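Local coordinates for protein transcription regulator, Crp family (Thermus thermophilus, PDB 4EV0) that activates transcription from six promoters in a cAMP-dependent manner, working as a homodimer that binds both cAMP and DNA, at residues B[139-143]-B[182-187]; B[147-151]-B[208-213]; B[160-165]-B[198-202]. All coordinates share one frame; numbering follows the deposited sequence.

How the contacts relate
All three contacts lie in the C-terminal, DNA-binding part of the chain. Contacts 1 and 2 share helix 139-154 and have centres about 11 Å apart. Contact 1 sets the start of that helix against helix 177-189, and contact 2 sets its middle against helix 205-212. Contact 2 is buried, whereas contacts 1 and 3 are partly open to solvent. Neither helix pair has a hydrogen bond between its segments; both rest on side-chain packing. Contact 3 instead joins two strands by backbone bonds. A common core links them: Leu-150 touches Leu-184, Leu-187 and Val-200, and Leu-208 touches Val-202.

Contact 1 of 3, residues B[139-143]-B[182-187]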
loop_
_atom_site.group_PDB
_atom_site.type_symbol
_atom_site.label_atom_id
_atom_site.label_comp_id
_atom_site.label_asym_id
_atom_site.label_seq_id
_atom_site.Cartn_x
_atom_site.Cartn_y
_atom_site.Cartn_z
ATOM N N PHE B 139 0.785 4.306 -17.431
ATOM C CA PHE B 139 1.483 3.789 -18.596
ATOM C C PHE B 139 2.411 4.848 -19.165
ATOM O O PHE B 139 3.555 4.566 -19.523
ATOM C CB PHE B 139 0.507 3.346 -19.682
ATOM C CG PHE B 139 1.182 2.994 -20.982
ATOM C CD1 PHE B 139 1.661 1.715 -21.204
ATOM C CD2 PHE B 139 1.351 3.951 -21.979
ATOM C CE1 PHE B 139 2.284 1.392 -22.396
ATOM C CE2 PHE B 139 1.980 3.636 -23.175
ATOM C CZ PHE B 139 2.441 2.359 -23.382
ATOM N N GLU B 140 1.899 6.065 -19.248
ATOM C CA GLU B 140 2.631 7.173 -19.836
ATOM C C GLU B 140 4.000 7.417 -19.186
ATOM O O GLU B 140 5.017 7.531 -19.881
ATOM C CB GLU B 140 1.777 8.435 -19.754
ATOM C CG GLU B 140 2.509 9.717 -20.105
ATOM C CD GLU B 140 1.778 10.965 -19.605
ATOM O OE1 GLU B 140 1.031 10.866 -18.593
ATOM O OE2 GLU B 140 1.953 12.044 -20.224
ATOM N N GLU B 141 4.018 7.511 -17.859
ATOM C CA GLU B 141 5.258 7.724 -17.125
ATOM C C GLU B 141 6.166 6.478 -17.178
ATOM O O GLU B 141 7.403 6.592 -17.257
ATOM C CB GLU B 141 4.962 8.084 -15.682
ATOM C CG GLU B 141 4.243 9.393 -15.497
ATOM C CD GLU B 141 3.586 9.497 -14.128
ATOM O OE1 GLU B 141 4.019 10.359 -13.334
ATOM O OE2 GLU B 141 2.652 8.708 -13.852
ATOM N N ALA B 142 5.547 5.301 -17.146
ATOM C CA ALA B 142 6.283 4.065 -17.358
ATOM C C ALA B 142 7.045 4.138 -18.695
ATOM O O ALA B 142 8.209 3.776 -18.768
ATOM C CB ALA B 142 5.335 2.850 -17.302
ATOM N N ARG B 143 6.390 4.658 -19.726
ATOM C CA ARG B 143 6.980 4.779 -21.055
ATOM C C ARG B 143 8.247 5.650 -21.050
ATOM O O ARG B 143 9.299 5.223 -21.521
ATOM C CB ARG B 143 5.930 5.332 -22.019
ATOM C CG ARG B 143 6.378 5.430 -23.445
ATOM C CD ARG B 143 5.168 5.485 -24.380
ATOM N NE ARG B 143 5.567 5.839 -25.738
ATOM C CZ ARG B 143 5.679 7.092 -26.167
ATOM N NH1 ARG B 143 5.401 8.099 -25.340
ATOM N NH2 ARG B 143 6.058 7.337 -27.420
ATOM N N ARG B 182 5.224 -4.448 -21.836
ATOM C CA ARG B 182 4.147 -3.634 -22.388
ATOM C C ARG B 182 4.702 -2.407 -23.108
ATOM O O ARG B 182 4.296 -2.095 -24.223
ATOM C CB ARG B 182 3.182 -3.197 -21.286
ATOM C CG ARG B 182 2.341 -4.320 -20.696
ATOM C CD ARG B 182 1.379 -3.776 -19.625
ATOM N NE ARG B 182 0.499 -2.727 -20.154
ATOM C CZ ARG B 182 -0.101 -1.801 -19.408
ATOM N NH1 ARG B 182 0.092 -1.784 -18.091
ATOM N NH2 ARG B 182 -0.886 -0.886 -19.978
ATOM N N VAL B 183 5.633 -1.720 -22.457
ATOM C CA VAL B 183 6.255 -0.536 -23.038
ATOM C C VAL B 183 7.088 -0.853 -24.275
ATOM O O VAL B 183 7.006 -0.152 -25.286
ATOM C CB VAL B 183 7.143 0.203 -22.014
ATOM C CG1 VAL B 183 7.997 1.268 -22.716
ATOM C CG2 VAL B 183 6.282 0.825 -20.925
ATOM N N LEU B 184 7.883 -1.916 -24.198
ATOM C CA LEU B 184 8.704 -2.334 -25.328
ATOM C C LEU B 184 7.862 -2.722 -26.535
ATOM O O LEU B 184 8.236 -2.443 -27.673
ATOM C CB LEU B 184 9.619 -3.485 -24.927
ATOM C CG LEU B 184 10.831 -3.069 -24.104
ATOM C CD1 LEU B 184 11.603 -4.300 -23.655
ATOM C CD2 LEU B 184 11.711 -2.125 -24.939
ATOM N N HIS B 185 6.720 -3.351 -26.299
ATOM C CA HIS B 185 5.858 -3.697 -27.419
ATOM C C HIS B 185 5.257 -2.451 -28.079
ATOM O O HIS B 185 5.184 -2.372 -29.306
ATOM C CB HIS B 185 4.823 -4.753 -27.025
ATOM C CG HIS B 185 5.415 -6.125 -26.883
ATOM N ND1 HIS B 185 5.907 -6.837 -27.961
ATOM C CD2 HIS B 185 5.632 -6.899 -25.792
ATOM C CE1 HIS B 185 6.380 -7.997 -27.541
ATOM N NE2 HIS B 185 6.228 -8.060 -26.229
ATOM N N ALA B 186 4.883 -1.463 -27.268
ATOM C CA ALA B 186 4.452 -0.166 -27.795
ATOM C C ALA B 186 5.586 0.575 -28.529
ATOM O O ALA B 186 5.361 1.162 -29.589
ATOM C CB ALA B 186 3.863 0.697 -26.696
ATOM N N LEU B 187 6.799 0.534 -27.974
ATOM C CA LEU B 187 7.960 1.155 -28.625
ATOM C C LEU B 187 8.316 0.486 -29.948
ATOM O O LEU B 187 8.786 1.150 -30.869
ATOM C CB LEU B 187 9.178 1.164 -27.700
ATOM C CG LEU B 187 9.115 2.150 -26.530
ATOM C CD1 LEU B 187 10.351 2.070 -25.635
ATOM C CD2 LEU B 187 8.907 3.583 -27.045
#
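The helices meet through Arg-143 and Val-183, whose CA atoms are 5.7 Å apart, and the axes of the two segments cross at -76° with a closest approach of 10.2 Å. Val-183 fills the middle of the crossing. Both its methyl groups press on the backbone of Arg-143: Val-183 CG1 lies 4.0 Å from Arg-143 CA, and CG2 faces the same CA and the N. Val-183 CG2 also reaches Ala-142 CB at 4.3 Å, so the valine bridges two neighbouring residues of helix 139-154. Phe-139 covers the more exposed side. Its CG stands opposite the backbone N (chi1 171°), which sends the ring edge towards Ala-186. Phe-139 CZ meets Ala-186 CB at 4.0 Å, and this methyl sits at the ring edge, near the ring plane. Helix 177-189 is the second helix of the predicted helix-turn-helix and is probably the recognition helix, as in other CRP-family proteins. Helix 139-154 thus packs against the probable DNA-reading helix. Arg-182 bends at chi3 and brings its guanidinium up to the phenyl ring. Phe-139 CD1 lies over one face of that group, 3.8 Å from Arg-182 NH2, with the two planes 37° apart. The Arg-143 chain runs out extended as far as NE. Arg-143 NE passes 4.2 Å from Leu-187 CD2. The guanidinium is held by other partners: NH2 forms a salt bridge with Glu-190 and a hydrogen bond to Ala-216 O. Val-183 also touches Val-146, one turn further along helix 139-154.

Contact 2 of 3, residues B[147-151]-B[208-213]; sequences AYALL and LEEIAF
Leu-208 has chi1 at 179° and chi2 at 76°, which spreads its two methyl groups towards different residues of the facing helix, while Leu-151 holds an unusual chi1 of -144° that sends CD1 towards Ala-212. These side chains belong to the winged-helix domain, where its last helix, 205-212, packs on helix 139-154. The two helices cross at a steep slant, and their segment axes come within 8.4 Å. Small residues allow this. Ala-147 CB rests against the backbone of the other helix, 3.7 Å from Ala-212 N, and Ala-212 CB in turn lies 3.6 Å from Tyr-148 N. Around this alanine pair the leucines close the inner side. Leu-208 CD1 meets Ala-147 CB at 3.8 Å. Leu-208 CD2 touches Leu-150 CB at 3.9 Å, and these two leucine side chains cross at about a right angle. Leu-150 continues inward to Leu-184 and Leu-187 of helix 177-189.

The other side of the contact faces the dimer partner. The Tyr-148 ring stacks with Phe-213 of the second subunit and its OH is hydrogen-bonded to Glu-209 OE1 of that subunit, while Phe-213 makes a cation-pi contact with Arg-155 of the second subunit. Leu-151 CD1 sits in a corner made by three residues. Leu-151 CD1 lies 3.6 Å from Ala-212 CB and 3.7 Å from Glu-209 CG, and it meets the Phe-213 ring obliquely at CE2, 3.9 Å away.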
loop_
_atom_site.group_PDB
_atom_site.type_symbol
_atom_site.label_atom_id
_atom_site.label_comp_id
_atom_site.label_asym_id
_atom_site.label_seq_id
_atom_site.Cartn_x
_atom_site.Cartn_y
_atom_site.Cartn_z
ATOM N N ALA B 147 12.080 4.263 -21.631
ATOM C CA ALA B 147 12.852 4.905 -22.685
ATOM C C ALA B 147 14.162 5.424 -22.098
ATOM O O ALA B 147 15.226 5.179 -22.650
ATOM C CB ALA B 147 12.059 6.034 -23.327
ATOM N N TYR B 148 14.084 6.102 -20.957
ATOM C CA TYR B 148 15.270 6.647 -20.295
ATOM C C TYR B 148 16.277 5.561 -19.925
ATOM O O TYR B 148 17.486 5.748 -20.090
ATOM C CB TYR B 148 14.848 7.377 -19.033
ATOM C CG TYR B 148 15.969 7.972 -18.196
ATOM C CD1 TYR B 148 16.739 9.033 -18.671
ATOM C CD2 TYR B 148 16.220 7.497 -16.903
ATOM C CE1 TYR B 148 17.744 9.596 -17.893
ATOM C CE2 TYR B 148 17.214 8.051 -16.117
ATOM C CZ TYR B 148 17.971 9.104 -16.610
ATOM O OH TYR B 148 18.961 9.653 -15.815
ATOM N N ALA B 149 15.778 4.437 -19.411
ATOM C CA ALA B 149 16.627 3.287 -19.137
ATOM C C ALA B 149 17.414 2.849 -20.394
ATOM O O ALA B 149 18.627 2.621 -20.344
ATOM C CB ALA B 149 15.784 2.125 -18.604
ATOM N N LEU B 150 16.706 2.722 -21.514
ATOM C CA LEU B 150 17.313 2.367 -22.790
ATOM C C LEU B 150 18.329 3.431 -23.209
ATOM O O LEU B 150 19.419 3.115 -23.689
ATOM C CB LEU B 150 16.224 2.263 -23.854
ATOM C CG LEU B 150 15.331 1.032 -23.795
ATOM C CD1 LEU B 150 14.179 1.134 -24.800
ATOM C CD2 LEU B 150 16.183 -0.204 -24.036
ATOM N N LEU B 151 17.949 4.691 -23.032
ATOM C CA LEU B 151 18.851 5.808 -23.275
ATOM C C LEU B 151 20.159 5.602 -22.510
ATOM O O LEU B 151 21.250 5.770 -23.067
ATOM C CB LEU B 151 18.191 7.098 -22.814
ATOM C CG LEU B 151 18.442 8.361 -23.608
ATOM C CD1 LEU B 151 17.422 9.379 -23.158
ATOM C CD2 LEU B 151 19.859 8.880 -23.383
ATOM N N LEU B 208 13.783 8.237 -29.377
ATOM C CA LEU B 208 13.803 7.617 -28.064
ATOM C C LEU B 208 14.098 8.676 -27.006
ATOM O O LEU B 208 13.382 8.781 -26.011
ATOM C CB LEU B 208 14.856 6.511 -28.010
ATOM C CG LEU B 208 14.959 5.815 -26.661
ATOM C CD1 LEU B 208 13.790 4.839 -26.484
ATOM C CD2 LEU B 208 16.310 5.091 -26.485
ATOM N N GLU B 209 15.143 9.467 -27.240
ATOM C CA GLU B 209 15.547 10.510 -26.307
ATOM C C GLU B 209 14.397 11.491 -26.126
ATOM O O GLU B 209 14.147 11.984 -25.029
ATOM C CB GLU B 209 16.800 11.226 -26.817
ATOM C CG GLU B 209 17.538 12.054 -25.759
ATOM C CD GLU B 209 18.955 12.448 -26.187
ATOM O OE1 GLU B 209 19.187 12.640 -27.407
ATOM O OE2 GLU B 209 19.835 12.559 -25.301
ATOM N N GLU B 210 13.674 11.746 -27.205
ATOM C CA GLU B 210 12.496 12.600 -27.127
ATOM C C GLU B 210 11.444 11.976 -26.222
ATOM O O GLU B 210 10.842 12.657 -25.399
ATOM C CB GLU B 210 11.905 12.865 -28.519
ATOM C CG GLU B 210 12.744 13.773 -29.413
ATOM C CD GLU B 210 11.947 14.335 -30.593
ATOM O OE1 GLU B 210 10.895 13.754 -30.944
ATOM O OE2 GLU B 210 12.370 15.367 -31.165
ATOM N N ILE B 211 11.225 10.676 -26.387
ATOM C CA ILE B 211 10.233 9.966 -25.586
ATOM C C ILE B 211 10.634 9.921 -24.106
ATOM O O ILE B 211 9.775 10.073 -23.235
ATOM C CB ILE B 211 9.955 8.533 -26.131
ATOM C CG1 ILE B 211 9.305 8.614 -27.516
ATOM C CG2 ILE B 211 9.030 7.766 -25.186
ATOM C CD1 ILE B 211 9.205 7.285 -28.234
ATOM N N ALA B 212 11.931 9.735 -23.831
ATOM C CA ALA B 212 12.423 9.676 -22.452
ATOM C C ALA B 212 12.118 10.975 -21.705
ATOM O O ALA B 212 11.732 10.966 -20.531
ATOM C CB ALA B 212 13.909 9.382 -22.410
ATOM N N PHE B 213 12.272 12.094 -22.401
ATOM C CA PHE B 213 12.083 13.390 -21.771
ATOM C C PHE B 213 10.705 13.950 -22.006
ATOM O O PHE B 213 10.453 15.122 -21.744
ATOM C CB PHE B 213 13.173 14.359 -22.201
ATOM C CG PHE B 213 14.518 13.925 -21.757
ATOM C CD1 PHE B 213 14.827 13.893 -20.400
ATOM C CD2 PHE B 213 15.458 13.478 -22.667
ATOM C CE1 PHE B 213 16.076 13.475 -19.961
ATOM C CE2 PHE B 213 16.710 13.054 -22.237
ATOM C CZ PHE B 213 17.018 13.052 -20.880
#

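Contact 3 of 3, residues B[160-165]-B[198-202]. With SO4 (sulfate ion), chain I.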
loop_
_atom_site.group_PDB
_atom_site.type_symbol
_atom_site.label_atom_id
_atom_site.label_comp_id
_atom_site.label_asym_id
_atom_site.label_seq_id
_atom_site.Cartn_x
_atom_site.Cartn_y
_atom_site.Cartn_z
ATOM N N PRO B 160 23.745 0.011 -30.982
ATOM C CA PRO B 160 22.457 0.201 -30.303
ATOM C C PRO B 160 21.757 -1.146 -30.106
ATOM O O PRO B 160 20.565 -1.183 -29.798
ATOM C CB PRO B 160 21.666 1.044 -31.298
ATOM C CG PRO B 160 22.179 0.582 -32.651
ATOM C CD PRO B 160 23.636 0.202 -32.445
ATOM N N LEU B 161 22.483 -2.239 -30.307
ATOM C CA LEU B 161 21.907 -3.556 -30.088
ATOM C C LEU B 161 22.311 -4.069 -28.712
ATOM O O LEU B 161 23.496 -4.093 -28.377
ATOM C CB LEU B 161 22.359 -4.538 -31.166
ATOM C CG LEU B 161 21.821 -5.961 -30.982
ATOM C CD1 LEU B 161 20.298 -5.989 -31.152
ATOM C CD2 LEU B 161 22.506 -6.934 -31.935
ATOM N N PHE B 162 21.338 -4.476 -27.907
ATOM C CA PHE B 162 21.662 -4.911 -26.555
ATOM C C PHE B 162 21.201 -6.323 -26.233
ATOM O O PHE B 162 20.068 -6.717 -26.514
ATOM C CB PHE B 162 21.129 -3.932 -25.513
ATOM C CG PHE B 162 21.543 -2.520 -25.757
ATOM C CD1 PHE B 162 22.881 -2.158 -25.687
ATOM C CD2 PHE B 162 20.600 -1.550 -26.068
ATOM C CE1 PHE B 162 23.275 -0.847 -25.930
ATOM C CE2 PHE B 162 20.986 -0.243 -26.309
ATOM C CZ PHE B 162 22.322 0.111 -26.241
ATOM N N GLN B 163 22.113 -7.083 -25.646
ATOM C CA GLN B 163 21.770 -8.347 -25.033
ATOM C C GLN B 163 21.195 -7.974 -23.676
ATOM O O GLN B 163 21.935 -7.606 -22.758
ATOM C CB GLN B 163 23.029 -9.207 -24.877
ATOM C CG GLN B 163 22.764 -10.683 -24.693
ATOM C CD GLN B 163 23.237 -11.498 -25.875
ATOM O OE1 GLN B 163 23.589 -10.941 -26.923
ATOM N NE2 GLN B 163 23.250 -12.823 -25.720
ATOM N N ILE B 164 19.874 -8.023 -23.551
ATOM C CA ILE B 164 19.258 -7.608 -22.299
ATOM C C ILE B 164 17.863 -8.198 -22.096
ATOM O O ILE B 164 17.052 -8.246 -23.023
ATOM C CB ILE B 164 19.298 -6.054 -22.120
ATOM C CG1 ILE B 164 18.963 -5.679 -20.673
ATOM C CG2 ILE B 164 18.412 -5.317 -23.153
ATOM C CD1 ILE B 164 19.457 -4.306 -20.286
ATOM N N ARG B 165 17.602 -8.682 -20.885
ATOM C CA ARG B 165 16.312 -9.274 -20.566
ATOM C C ARG B 165 15.346 -8.167 -20.140
ATOM O O ARG B 165 15.778 -7.105 -19.657
ATOM C CB ARG B 165 16.471 -10.320 -19.458
ATOM C CG ARG B 165 17.317 -11.543 -19.848
ATOM C CD ARG B 165 16.604 -12.355 -20.907
ATOM N NE ARG B 165 17.446 -13.388 -21.487
ATOM C CZ ARG B 165 17.016 -14.270 -22.386
ATOM N NH1 ARG B 165 15.753 -14.243 -22.792
ATOM N NH2 ARG B 165 17.841 -15.193 -22.876
ATOM N N GLY B 198 15.972 -12.239 -26.370
ATOM C CA GLY B 198 16.963 -11.661 -25.478
ATOM C C GLY B 198 17.667 -10.398 -25.969
ATOM O O GLY B 198 18.760 -10.091 -25.478
ATOM N N THR B 199 17.058 -9.660 -26.911
ATOM C CA THR B 199 17.670 -8.442 -27.448
ATOM C C THR B 199 16.700 -7.275 -27.688
ATOM O O THR B 199 15.538 -7.451 -28.107
ATOM C CB THR B 199 18.430 -8.682 -28.792
ATOM O OG1 THR B 199 17.501 -9.069 -29.813
ATOM C CG2 THR B 199 19.547 -9.731 -28.661
ATOM N N VAL B 200 17.204 -6.071 -27.436
ATOM C CA VAL B 200 16.499 -4.866 -27.790
ATOM C C VAL B 200 17.423 -4.000 -28.636
ATOM O O VAL B 200 18.520 -3.641 -28.204
ATOM C CB VAL B 200 16.056 -4.073 -26.548
ATOM C CG1 VAL B 200 15.246 -2.848 -26.971
ATOM C CG2 VAL B 200 15.240 -4.958 -25.612
ATOM N N GLU B 201 16.986 -3.682 -29.847
ATOM C CA GLU B 201 17.745 -2.806 -30.722
ATOM C C GLU B 201 17.024 -1.465 -30.890
ATOM O O GLU B 201 15.864 -1.411 -31.300
ATOM C CB GLU B 201 17.968 -3.475 -32.078
ATOM C CG GLU B 201 18.331 -2.510 -33.216
ATOM C CD GLU B 201 18.677 -3.229 -34.525
ATOM O OE1 GLU B 201 18.393 -4.445 -34.649
ATOM O OE2 GLU B 201 19.242 -2.572 -35.430
ATOM N N VAL B 202 17.718 -0.386 -30.548
ATOM C CA VAL B 202 17.210 0.961 -30.746
ATOM C C VAL B 202 17.382 1.345 -32.219
ATOM O O VAL B 202 18.462 1.159 -32.787
ATOM C CB VAL B 202 17.968 1.946 -29.842
ATOM C CG1 VAL B 202 17.468 3.394 -30.036
ATOM C CG2 VAL B 202 17.862 1.490 -28.385
HETATM S S SO4 I . 12.868 -11.262 -22.156
HETATM O O1 SO4 I . 13.228 -12.668 -21.945
HETATM O O2 SO4 I . 13.514 -10.451 -21.131
HETATM O O3 SO4 I . 13.330 -10.837 -23.473
HETATM O O4 SO4 I . 11.416 -11.093 -22.048
#
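Gly-198 O is gripped by two groups of segment 160-165. Ile-164 N donates a hydrogen bond of 3.0 Å to Gly-198 O, and Gln-163 CA adds a CA-H...O contact to the same oxygen at 3.5 Å. Further along, Phe-162 and Val-200 form an antiparallel hydrogen-bonded pair. Phe-162 N binds Val-200 O at 3.0 Å, and Val-200 N returns a bond of 3.1 Å to Phe-162 O. Val-202 N closes the set on Pro-160 O. On the face that carries Leu-161 and Glu-201, Leu-161 CD1 rests on Glu-201 CB, 3.6 Å away. On the face that carries Phe-162 and Val-200, Val-202 CG2 meets the edge of the Phe-162 ring at CE2, 4.1 Å away. Arg-165 bends at chi2 and lays one guanidinium face over Gly-198 CA. Arg-165 NH1 also binds O1 of a sulfate ion, probably from the crystallisation liquor, at 3.1 Å. This is the small sheet of the winged-helix domain, with strand 199-202 between strands 161-163 and 193-196. Phe-162 and Ile-164 cover Leu-153 of helix 139-154, and Arg-165 is the N-cap residue of helix 166-173.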